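Local coordinates for protein alpha-galactosidase 1 (Saccharomyces cerevisiae, PDB 3LRK) that hydrolyses terminal, non-reducing alpha-D-galactose residues from alpha-D-galactosides, including galactose oligosaccharides, galactomannans and galactolipids, as a secreted, glycosylated homotetramer of glycoside hydrolase family 27, at residues 313-318 against 348-353; 352-357 against 464-469. The protein carries 1 engineered substitution. One frame throughout, in Å; residues are numbered along the deposited sequence.

Contact 1 (313-318 against 348-353); sequences IAINQD and GPLDNG
The carboxylate oxygen OD2 of D318 is gripped by the backbone amide of D351, with D351 N 2.8 Å from D318 OD2, and a water lies 2.7 Å from the same oxygen, also within hydrogen-bonding distance of P349 O. The amide uses the syn lone pair of OD2, on the side of the other oxygen, and the N-H is bent to 147°. Because of that approach D351 N also lies 3.4 Å from D318 OD1, where the bond is weak. D318 reaches the turn because its CG stands anti to the backbone N (chi1 -166°), which carries the carboxylate away from the end of helix 310-316. A second water donates to D318 OD1 at 2.7 Å and accepts from N352 N, so that the carboxylate is linked, directly or through water, to backbone groups of P349, D351 and N352.

L350 packs against the same carboxylate through its CD2 methyl, 3.9 Å from D318 CG, while its CD1 meets the CD1 methyl of I315 at 3.9 Å, the two side chains crossing at about a right angle. V356 and R466, on strands 355-361 and 461-469, also touch I315 and L350. The carboxylate of D351 turns away from D318, its plane 63° from that of the other acid, and binds N320 through OD2.

The contact joins the end of the last helix of the catalytic TIM barrel to the type I turn L350-G353, which links strands 342-349 and 355-361 of the C-terminal beta domain. Since buried D318 receives a backbone N-H on OD2 and a water proton on OD1, with another water close to OD2, its carboxylate is probably ionised; the negative charge would then be balanced here by main-chain and water donors, as no salt bridge joins the two segments.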
ATOM      1  N   ILE A 313      27.226 -12.355  23.632  1.00 23.50           N
ATOM      2  CA  ILE A 313      27.835 -11.116  23.120  1.00 23.60           C
ATOM      3  C   ILE A 313      28.833 -11.394  21.982  1.00 23.80           C
ATOM      4  O   ILE A 313      28.898 -10.643  20.997  1.00 23.46           O
ATOM      5  CB  ILE A 313      28.516 -10.302  24.251  1.00 23.39           C
ATOM      6  CG1 ILE A 313      27.494  -9.908  25.327  1.00 24.20           C
ATOM      7  CG2 ILE A 313      29.226  -9.048  23.691  1.00 23.14           C
ATOM      8  CD1 ILE A 313      28.123  -9.317  26.609  1.00 24.35           C
ATOM      9  N   ALA A 314      29.580 -12.493  22.104  1.00 23.35           N
ATOM     10  CA  ALA A 314      30.539 -12.880  21.077  1.00 23.39           C
ATOM     11  C   ALA A 314      29.855 -13.156  19.721  1.00 23.25           C
ATOM     12  O   ALA A 314      30.440 -12.884  18.674  1.00 23.31           O
ATOM     13  CB  ALA A 314      31.354 -14.087  21.531  1.00 22.95           C
ATOM     14  N   ILE A 315      28.632 -13.686  19.757  1.00 23.21           N
ATOM     15  CA  ILE A 315      27.794 -13.847  18.558  1.00 23.42           C
ATOM     16  C   ILE A 315      27.507 -12.485  17.927  1.00 23.66           C
ATOM     17  O   ILE A 315      27.702 -12.303  16.726  1.00 23.46           O
ATOM     18  CB  ILE A 315      26.443 -14.568  18.859  1.00 23.45           C
ATOM     19  CG1 ILE A 315      26.673 -15.994  19.392  1.00 23.62           C
ATOM     20  CG2 ILE A 315      25.515 -14.579  17.615  1.00 23.33           C
ATOM     21  CD1 ILE A 315      27.518 -16.901  18.471  1.00 23.93           C
ATOM     22  N   ASN A 316      27.045 -11.548  18.757  1.00 23.38           N
ATOM     23  CA  ASN A 316      26.684 -10.200  18.329  1.00 23.11           C
ATOM     24  C   ASN A 316      27.881  -9.442  17.787  1.00 23.44           C
ATOM     25  O   ASN A 316      27.753  -8.638  16.871  1.00 23.30           O
ATOM     26  CB  ASN A 316      26.071  -9.415  19.493  1.00 22.67           C
ATOM     27  CG  ASN A 316      25.595  -8.028  19.077  1.00 21.44           C
ATOM     28  OD1 ASN A 316      26.250  -7.030  19.363  1.00 19.90           O
ATOM     29  ND2 ASN A 316      24.466  -7.968  18.375  1.00 21.30           N
ATOM     30  N   GLN A 317      29.049  -9.737  18.350  1.00 23.96           N
ATOM     31  CA  GLN A 317      30.280  -9.031  18.036  1.00 24.24           C
ATOM     32  C   GLN A 317      31.187  -9.846  17.119  1.00 24.79           C
ATOM     33  O   GLN A 317      32.384  -9.574  17.025  1.00 24.31           O
ATOM     34  CB  GLN A 317      31.014  -8.654  19.329  1.00 24.28           C
ATOM     35  CG  GLN A 317      30.243  -7.664  20.217  1.00 24.90           C
ATOM     36  CD  GLN A 317      30.107  -6.288  19.586  1.00 25.19           C
ATOM     37  OE1 GLN A 317      31.105  -5.634  19.280  1.00 24.92           O
ATOM     38  NE2 GLN A 317      28.866  -5.835  19.398  1.00 25.15           N
ATOM     39  N   ASP A 318      30.607 -10.831  16.432  1.00 25.14           N
ATOM     40  CA  ASP A 318      31.337 -11.594  15.423  1.00 25.72           C
ATOM     41  C   ASP A 318      31.972 -10.637  14.407  1.00 26.36           C
ATOM     42  O   ASP A 318      31.322  -9.703  13.938  1.00 25.80           O
ATOM     43  CB  ASP A 318      30.401 -12.567  14.699  1.00 25.45           C
ATOM     44  CG  ASP A 318      31.157 -13.615  13.888  1.00 25.98           C
ATOM     45  OD1 ASP A 318      32.137 -14.177  14.420  1.00 25.28           O
ATOM     46  OD2 ASP A 318      30.778 -13.873  12.722  1.00 25.27           O
ATOM     47  N   GLY A 348      22.599 -18.927  11.328  1.00 25.72           N
ATOM     48  CA  GLY A 348      23.475 -17.936  10.712  1.00 26.04           C
ATOM     49  C   GLY A 348      24.947 -18.301  10.776  1.00 26.61           C
ATOM     50  O   GLY A 348      25.391 -18.947  11.733  1.00 26.38           O
ATOM     51  N   PRO A 349      25.718 -17.878   9.757  1.00 26.86           N
ATOM     52  CA  PRO A 349      27.148 -18.165   9.712  1.00 26.89           C
ATOM     53  C   PRO A 349      27.941 -17.301  10.681  1.00 27.25           C
ATOM     54  O   PRO A 349      27.512 -16.195  11.027  1.00 26.95           O
ATOM     55  CB  PRO A 349      27.530 -17.819   8.274  1.00 26.87           C
ATOM     56  CG  PRO A 349      26.536 -16.792   7.850  1.00 26.69           C
ATOM     57  CD  PRO A 349      25.264 -17.119   8.575  1.00 26.71           C
ATOM     58  N   LEU A 350      29.087 -17.825  11.110  1.00 27.25           N
ATOM     59  CA  LEU A 350      30.003 -17.106  11.979  1.00 27.45           C
ATOM     60  C   LEU A 350      31.362 -17.077  11.317  1.00 27.63           C
ATOM     61  O   LEU A 350      31.726 -18.018  10.608  1.00 27.25           O
ATOM     62  CB  LEU A 350      30.096 -17.775  13.354  1.00 27.36           C
ATOM     63  CG  LEU A 350      28.825 -17.754  14.200  1.00 27.92           C
ATOM     64  CD1 LEU A 350      28.905 -18.771  15.335  1.00 27.98           C
ATOM     65  CD2 LEU A 350      28.538 -16.340  14.737  1.00 27.94           C
ATOM     66  N   ASP A 351      32.111 -16.003  11.558  1.00 27.94           N
ATOM     67  CA  ASP A 351      33.332 -15.743  10.811  1.00 28.88           C
ATOM     68  C   ASP A 351      34.378 -16.868  10.855  1.00 29.37           C
ATOM     69  O   ASP A 351      35.068 -17.102   9.859  1.00 29.56           O
ATOM     70  CB  ASP A 351      33.961 -14.433  11.247  1.00 29.24           C
ATOM     71  CG  ASP A 351      34.979 -13.918  10.243  1.00 30.88           C
ATOM     72  OD1 ASP A 351      36.158 -13.798  10.618  1.00 32.02           O
ATOM     73  OD2 ASP A 351      34.593 -13.654   9.082  1.00 32.61           O
ATOM     74  N   ASN A 352      34.488 -17.558  11.991  1.00 29.85           N
ATOM     75  CA  ASN A 352      35.466 -18.662  12.137  1.00 30.39           C
ATOM     76  C   ASN A 352      35.027 -19.992  11.506  1.00 30.43           C
ATOM     77  O   ASN A 352      35.750 -20.999  11.579  1.00 30.52           O
ATOM     78  CB  ASN A 352      35.861 -18.861  13.612  1.00 30.22           C
ATOM     79  CG  ASN A 352      34.779 -19.560  14.436  1.00 30.92           C
ATOM     80  OD1 ASN A 352      33.613 -19.622  14.044  1.00 32.06           O
ATOM     81  ND2 ASN A 352      35.166 -20.064  15.605  1.00 29.30           N
ATOM     82  N   GLY A 353      33.837 -19.997  10.905  1.00 30.18           N
ATOM     83  CA  GLY A 353      33.298 -21.181  10.247  1.00 29.68           C
ATOM     84  C   GLY A 353      32.219 -21.900  11.038  1.00 29.42           C
ATOM     85  O   GLY A 353      31.589 -22.825  10.527  1.00 29.41           O
TER
HETATM   86  O   HOH W   1      28.154 -13.609  12.036  1.00 24.89           O
HETATM   87  O   HOH W   2      33.552 -16.470  14.756  1.00 27.49           O

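Contact 2 (352-357 against 464-469); sequences NGDQVV and FYRLRP
D354 and R466 form a salt bridge in which R466 NE lies 2.9 Å from D354 OD2, with the N-H at 155°. The arginine chain is extended from CG to NE and reaches N352 and D354, which precede strand 355-361. NE takes the anti lone pair of OD2, and the carboxylate and guanidinium planes stand at 90°. R466 NH2 reaches N352 OD1 at 2.9 Å; the amide oxygen lies in the guanidinium plane, but the donor stands above the carbonyl plane of N352. From the opposite face of that amide comes D354 N, 3.0 Å from N352 OD1, which closes an Asx turn. The N352 side chain is folded between its own backbone N and carbonyl carbon (chi1 75°), which brings OD1 back over the turn.

R468 is bent midway along its chain, bringing NE within 3.0 Å of the same D354 OD2, a salt bridge whose hydrogen bond is weak. A water donates to D354 OD1 and accepts from R468 NH2, while F440 makes a cation-pi contact with R468. These charges lie at the end of an antiparallel pairing between two central strands of the C-terminal beta-sandwich domain. Q355-L467 and V357-Y465 are hydrogen-bonded pairs, the shortest bond being L467 N to Q355 O at 2.7 Å, and V356-R466 is the non-hydrogen-bonded pair between them.

V357, Y465 and L467 share one face of the sheet. There V357 CG2 meets L467 CG at 4.1 Å, and I376 packs on both residues. On the other face, which carries V356 and R466, the F464 ring leans in obliquely and its CZ comes 3.9 Å from V356 CG1.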
ATOM      1  N   ASN A 352      34.488 -17.558  11.991  1.00 29.85           N
ATOM      2  CA  ASN A 352      35.466 -18.662  12.137  1.00 30.39           C
ATOM      3  C   ASN A 352      35.027 -19.992  11.506  1.00 30.43           C
ATOM      4  O   ASN A 352      35.750 -20.999  11.579  1.00 30.52           O
ATOM      5  CB  ASN A 352      35.861 -18.861  13.612  1.00 30.22           C
ATOM      6  CG  ASN A 352      34.779 -19.560  14.436  1.00 30.92           C
ATOM      7  OD1 ASN A 352      33.613 -19.622  14.044  1.00 32.06           O
ATOM      8  ND2 ASN A 352      35.166 -20.064  15.605  1.00 29.30           N
ATOM      9  N   GLY A 353      33.837 -19.997  10.905  1.00 30.18           N
ATOM     10  CA  GLY A 353      33.298 -21.181  10.247  1.00 29.68           C
ATOM     11  C   GLY A 353      32.219 -21.900  11.038  1.00 29.42           C
ATOM     12  O   GLY A 353      31.589 -22.825  10.527  1.00 29.41           O
ATOM     13  N   ASP A 354      32.006 -21.479  12.283  1.00 28.91           N
ATOM     14  CA  ASP A 354      30.950 -22.038  13.117  1.00 28.82           C
ATOM     15  C   ASP A 354      29.567 -21.550  12.638  1.00 28.75           C
ATOM     16  O   ASP A 354      29.479 -20.717  11.743  1.00 28.64           O
ATOM     17  CB  ASP A 354      31.171 -21.671  14.597  1.00 28.37           C
ATOM     18  CG  ASP A 354      32.472 -22.243  15.175  1.00 28.70           C
ATOM     19  OD1 ASP A 354      33.114 -23.113  14.536  1.00 27.67           O
ATOM     20  OD2 ASP A 354      32.851 -21.819  16.287  1.00 27.33           O
ATOM     21  N   GLN A 355      28.505 -22.102  13.218  1.00 28.75           N
ATOM     22  CA  GLN A 355      27.123 -21.712  12.911  1.00 28.83           C
ATOM     23  C   GLN A 355      26.387 -21.426  14.214  1.00 28.86           C
ATOM     24  O   GLN A 355      26.561 -22.161  15.183  1.00 29.06           O
ATOM     25  CB  GLN A 355      26.416 -22.849  12.150  1.00 28.73           C
ATOM     26  CG  GLN A 355      25.113 -22.445  11.404  1.00 28.11           C
ATOM     27  CD  GLN A 355      25.361 -21.666  10.103  1.00 26.08           C
ATOM     28  OE1 GLN A 355      24.417 -21.165   9.478  1.00 26.72           O
ATOM     29  NE2 GLN A 355      26.619 -21.568   9.691  1.00 23.64           N
ATOM     30  N   VAL A 356      25.580 -20.361  14.248  1.00 29.16           N
ATOM     31  CA  VAL A 356      24.690 -20.108  15.393  1.00 29.23           C
ATOM     32  C   VAL A 356      23.314 -20.611  15.040  1.00 29.10           C
ATOM     33  O   VAL A 356      22.798 -20.314  13.958  1.00 29.01           O
ATOM     34  CB  VAL A 356      24.471 -18.605  15.747  1.00 29.73           C
ATOM     35  CG1 VAL A 356      24.267 -18.424  17.264  1.00 28.60           C
ATOM     36  CG2 VAL A 356      25.560 -17.737  15.252  1.00 30.83           C
ATOM     37  N   VAL A 357      22.713 -21.350  15.966  1.00 28.83           N
ATOM     38  CA  VAL A 357      21.379 -21.902  15.773  1.00 28.35           C
ATOM     39  C   VAL A 357      20.496 -21.476  16.938  1.00 27.82           C
ATOM     40  O   VAL A 357      20.925 -21.512  18.095  1.00 27.76           O
ATOM     41  CB  VAL A 357      21.425 -23.450  15.627  1.00 28.42           C
ATOM     42  CG1 VAL A 357      20.040 -24.012  15.332  1.00 28.75           C
ATOM     43  CG2 VAL A 357      22.384 -23.845  14.520  1.00 28.39           C
ATOM     44  N   PHE A 464      19.762 -21.942  22.418  1.00 27.68           N
ATOM     45  CA  PHE A 464      20.681 -21.094  21.660  1.00 27.82           C
ATOM     46  C   PHE A 464      22.050 -21.779  21.559  1.00 28.44           C
ATOM     47  O   PHE A 464      22.758 -21.904  22.561  1.00 28.10           O
ATOM     48  CB  PHE A 464      20.777 -19.726  22.349  1.00 27.66           C
ATOM     49  CG  PHE A 464      21.254 -18.609  21.458  1.00 26.94           C
ATOM     50  CD1 PHE A 464      20.704 -18.410  20.189  1.00 25.69           C
ATOM     51  CD2 PHE A 464      22.232 -17.727  21.907  1.00 25.82           C
ATOM     52  CE1 PHE A 464      21.145 -17.369  19.381  1.00 25.79           C
ATOM     53  CE2 PHE A 464      22.675 -16.676  21.102  1.00 25.47           C
ATOM     54  CZ  PHE A 464      22.124 -16.499  19.842  1.00 25.32           C
ATOM     55  N   TYR A 465      22.406 -22.222  20.353  1.00 28.92           N
ATOM     56  CA  TYR A 465      23.612 -23.040  20.144  1.00 30.14           C
ATOM     57  C   TYR A 465      24.660 -22.451  19.216  1.00 30.28           C
ATOM     58  O   TYR A 465      24.340 -21.740  18.257  1.00 30.28           O
ATOM     59  CB  TYR A 465      23.255 -24.408  19.558  1.00 30.84           C
ATOM     60  CG  TYR A 465      22.244 -25.216  20.322  1.00 31.92           C
ATOM     61  CD1 TYR A 465      21.082 -25.656  19.695  1.00 34.80           C
ATOM     62  CD2 TYR A 465      22.445 -25.553  21.661  1.00 33.46           C
ATOM     63  CE1 TYR A 465      20.140 -26.416  20.372  1.00 35.43           C
ATOM     64  CE2 TYR A 465      21.498 -26.309  22.355  1.00 34.76           C
ATOM     65  CZ  TYR A 465      20.354 -26.738  21.697  1.00 35.01           C
ATOM     66  OH  TYR A 465      19.410 -27.484  22.354  1.00 35.40           O
ATOM     67  N   ARG A 466      25.916 -22.804  19.485  1.00 30.59           N
ATOM     68  CA  ARG A 466      26.993 -22.621  18.530  1.00 30.74           C
ATOM     69  C   ARG A 466      27.453 -24.003  18.056  1.00 31.39           C
ATOM     70  O   ARG A 466      27.792 -24.861  18.872  1.00 31.07           O
ATOM     71  CB  ARG A 466      28.153 -21.830  19.146  1.00 30.55           C
ATOM     72  CG  ARG A 466      29.207 -21.407  18.134  1.00 29.58           C
ATOM     73  CD  ARG A 466      30.186 -20.383  18.687  1.00 29.45           C
ATOM     74  NE  ARG A 466      31.132 -19.986  17.648  1.00 28.05           N
ATOM     75  CZ  ARG A 466      31.561 -18.744  17.435  1.00 28.89           C
ATOM     76  NH1 ARG A 466      31.134 -17.745  18.195  1.00 28.63           N
ATOM     77  NH2 ARG A 466      32.409 -18.498  16.442  1.00 29.90           N
ATOM     78  N   LEU A 467      27.425 -24.219  16.740  1.00 31.99           N
ATOM     79  CA  LEU A 467      27.910 -25.467  16.142  1.00 32.96           C
ATOM     80  C   LEU A 467      29.331 -25.306  15.627  1.00 33.68           C
ATOM     81  O   LEU A 467      29.652 -24.317  14.970  1.00 33.26           O
ATOM     82  CB  LEU A 467      26.995 -25.951  15.001  1.00 32.65           C
ATOM     83  CG  LEU A 467      25.534 -26.370  15.247  1.00 33.58           C
ATOM     84  CD1 LEU A 467      25.109 -27.442  14.252  1.00 33.09           C
ATOM     85  CD2 LEU A 467      25.262 -26.856  16.655  1.00 34.08           C
ATOM     86  N   ARG A 468      30.181 -26.288  15.930  1.00 34.89           N
ATOM     87  CA  ARG A 468      31.590 -26.255  15.534  1.00 36.02           C
ATOM     88  C   ARG A 468      31.943 -27.569  14.841  1.00 36.93           C
ATOM     89  O   ARG A 468      31.420 -28.620  15.220  1.00 36.73           O
ATOM     90  CB  ARG A 468      32.504 -26.048  16.751  1.00 36.10           C
ATOM     91  CG  ARG A 468      32.110 -24.893  17.669  1.00 36.51           C
ATOM     92  CD  ARG A 468      33.260 -24.486  18.573  1.00 37.38           C
ATOM     93  NE  ARG A 468      34.343 -23.862  17.812  1.00 38.32           N
ATOM     94  CZ  ARG A 468      35.560 -23.617  18.285  1.00 39.18           C
ATOM     95  NH1 ARG A 468      35.875 -23.935  19.538  1.00 39.47           N
ATOM     96  NH2 ARG A 468      36.466 -23.047  17.498  1.00 39.17           N
ATOM     97  N   PRO A 469      32.815 -27.520  13.816  1.00 38.15           N
ATOM     98  CA  PRO A 469      33.189 -28.779  13.170  1.00 39.28           C
ATOM     99  C   PRO A 469      33.956 -29.660  14.150  1.00 40.15           C
ATOM    100  O   PRO A 469      34.889 -29.183  14.797  1.00 40.46           O
ATOM    101  CB  PRO A 469      34.102 -28.330  12.018  1.00 39.42           C
ATOM    102  CG  PRO A 469      33.811 -26.865  11.831  1.00 38.91           C
ATOM    103  CD  PRO A 469      33.493 -26.364  13.198  1.00 38.08           C
TER
HETATM  104  O   HOH W   2      33.552 -16.470  14.756  1.00 27.49           O
HETATM  105  O   HOH W   3      35.658 -23.694  15.118  1.00 39.74           O

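Overall arrangement
Contact 1 and contact 2 lie about 8 Å apart, centre to centre, and share N352 and G353 in the turn between strands 342-349 and 355-361. That turn faces the catalytic barrel through contact 1 and strand 461-469 through contact 2. The strands are joined where G348 O lies 2.9 Å from V356 N, a probable hydrogen bond. L350 of contact 1 also packs on contact 2, its CD1 3.4 Å from R466 CZ, and one water, bound by N352 N, serves D318 and R466. The P349 side chain is about 11 Å from that of the substrate-binding Q251; contact 2 is remote from the catalytic site, the V357 side chain about 11 Å from a bound N-acetylglucosamine.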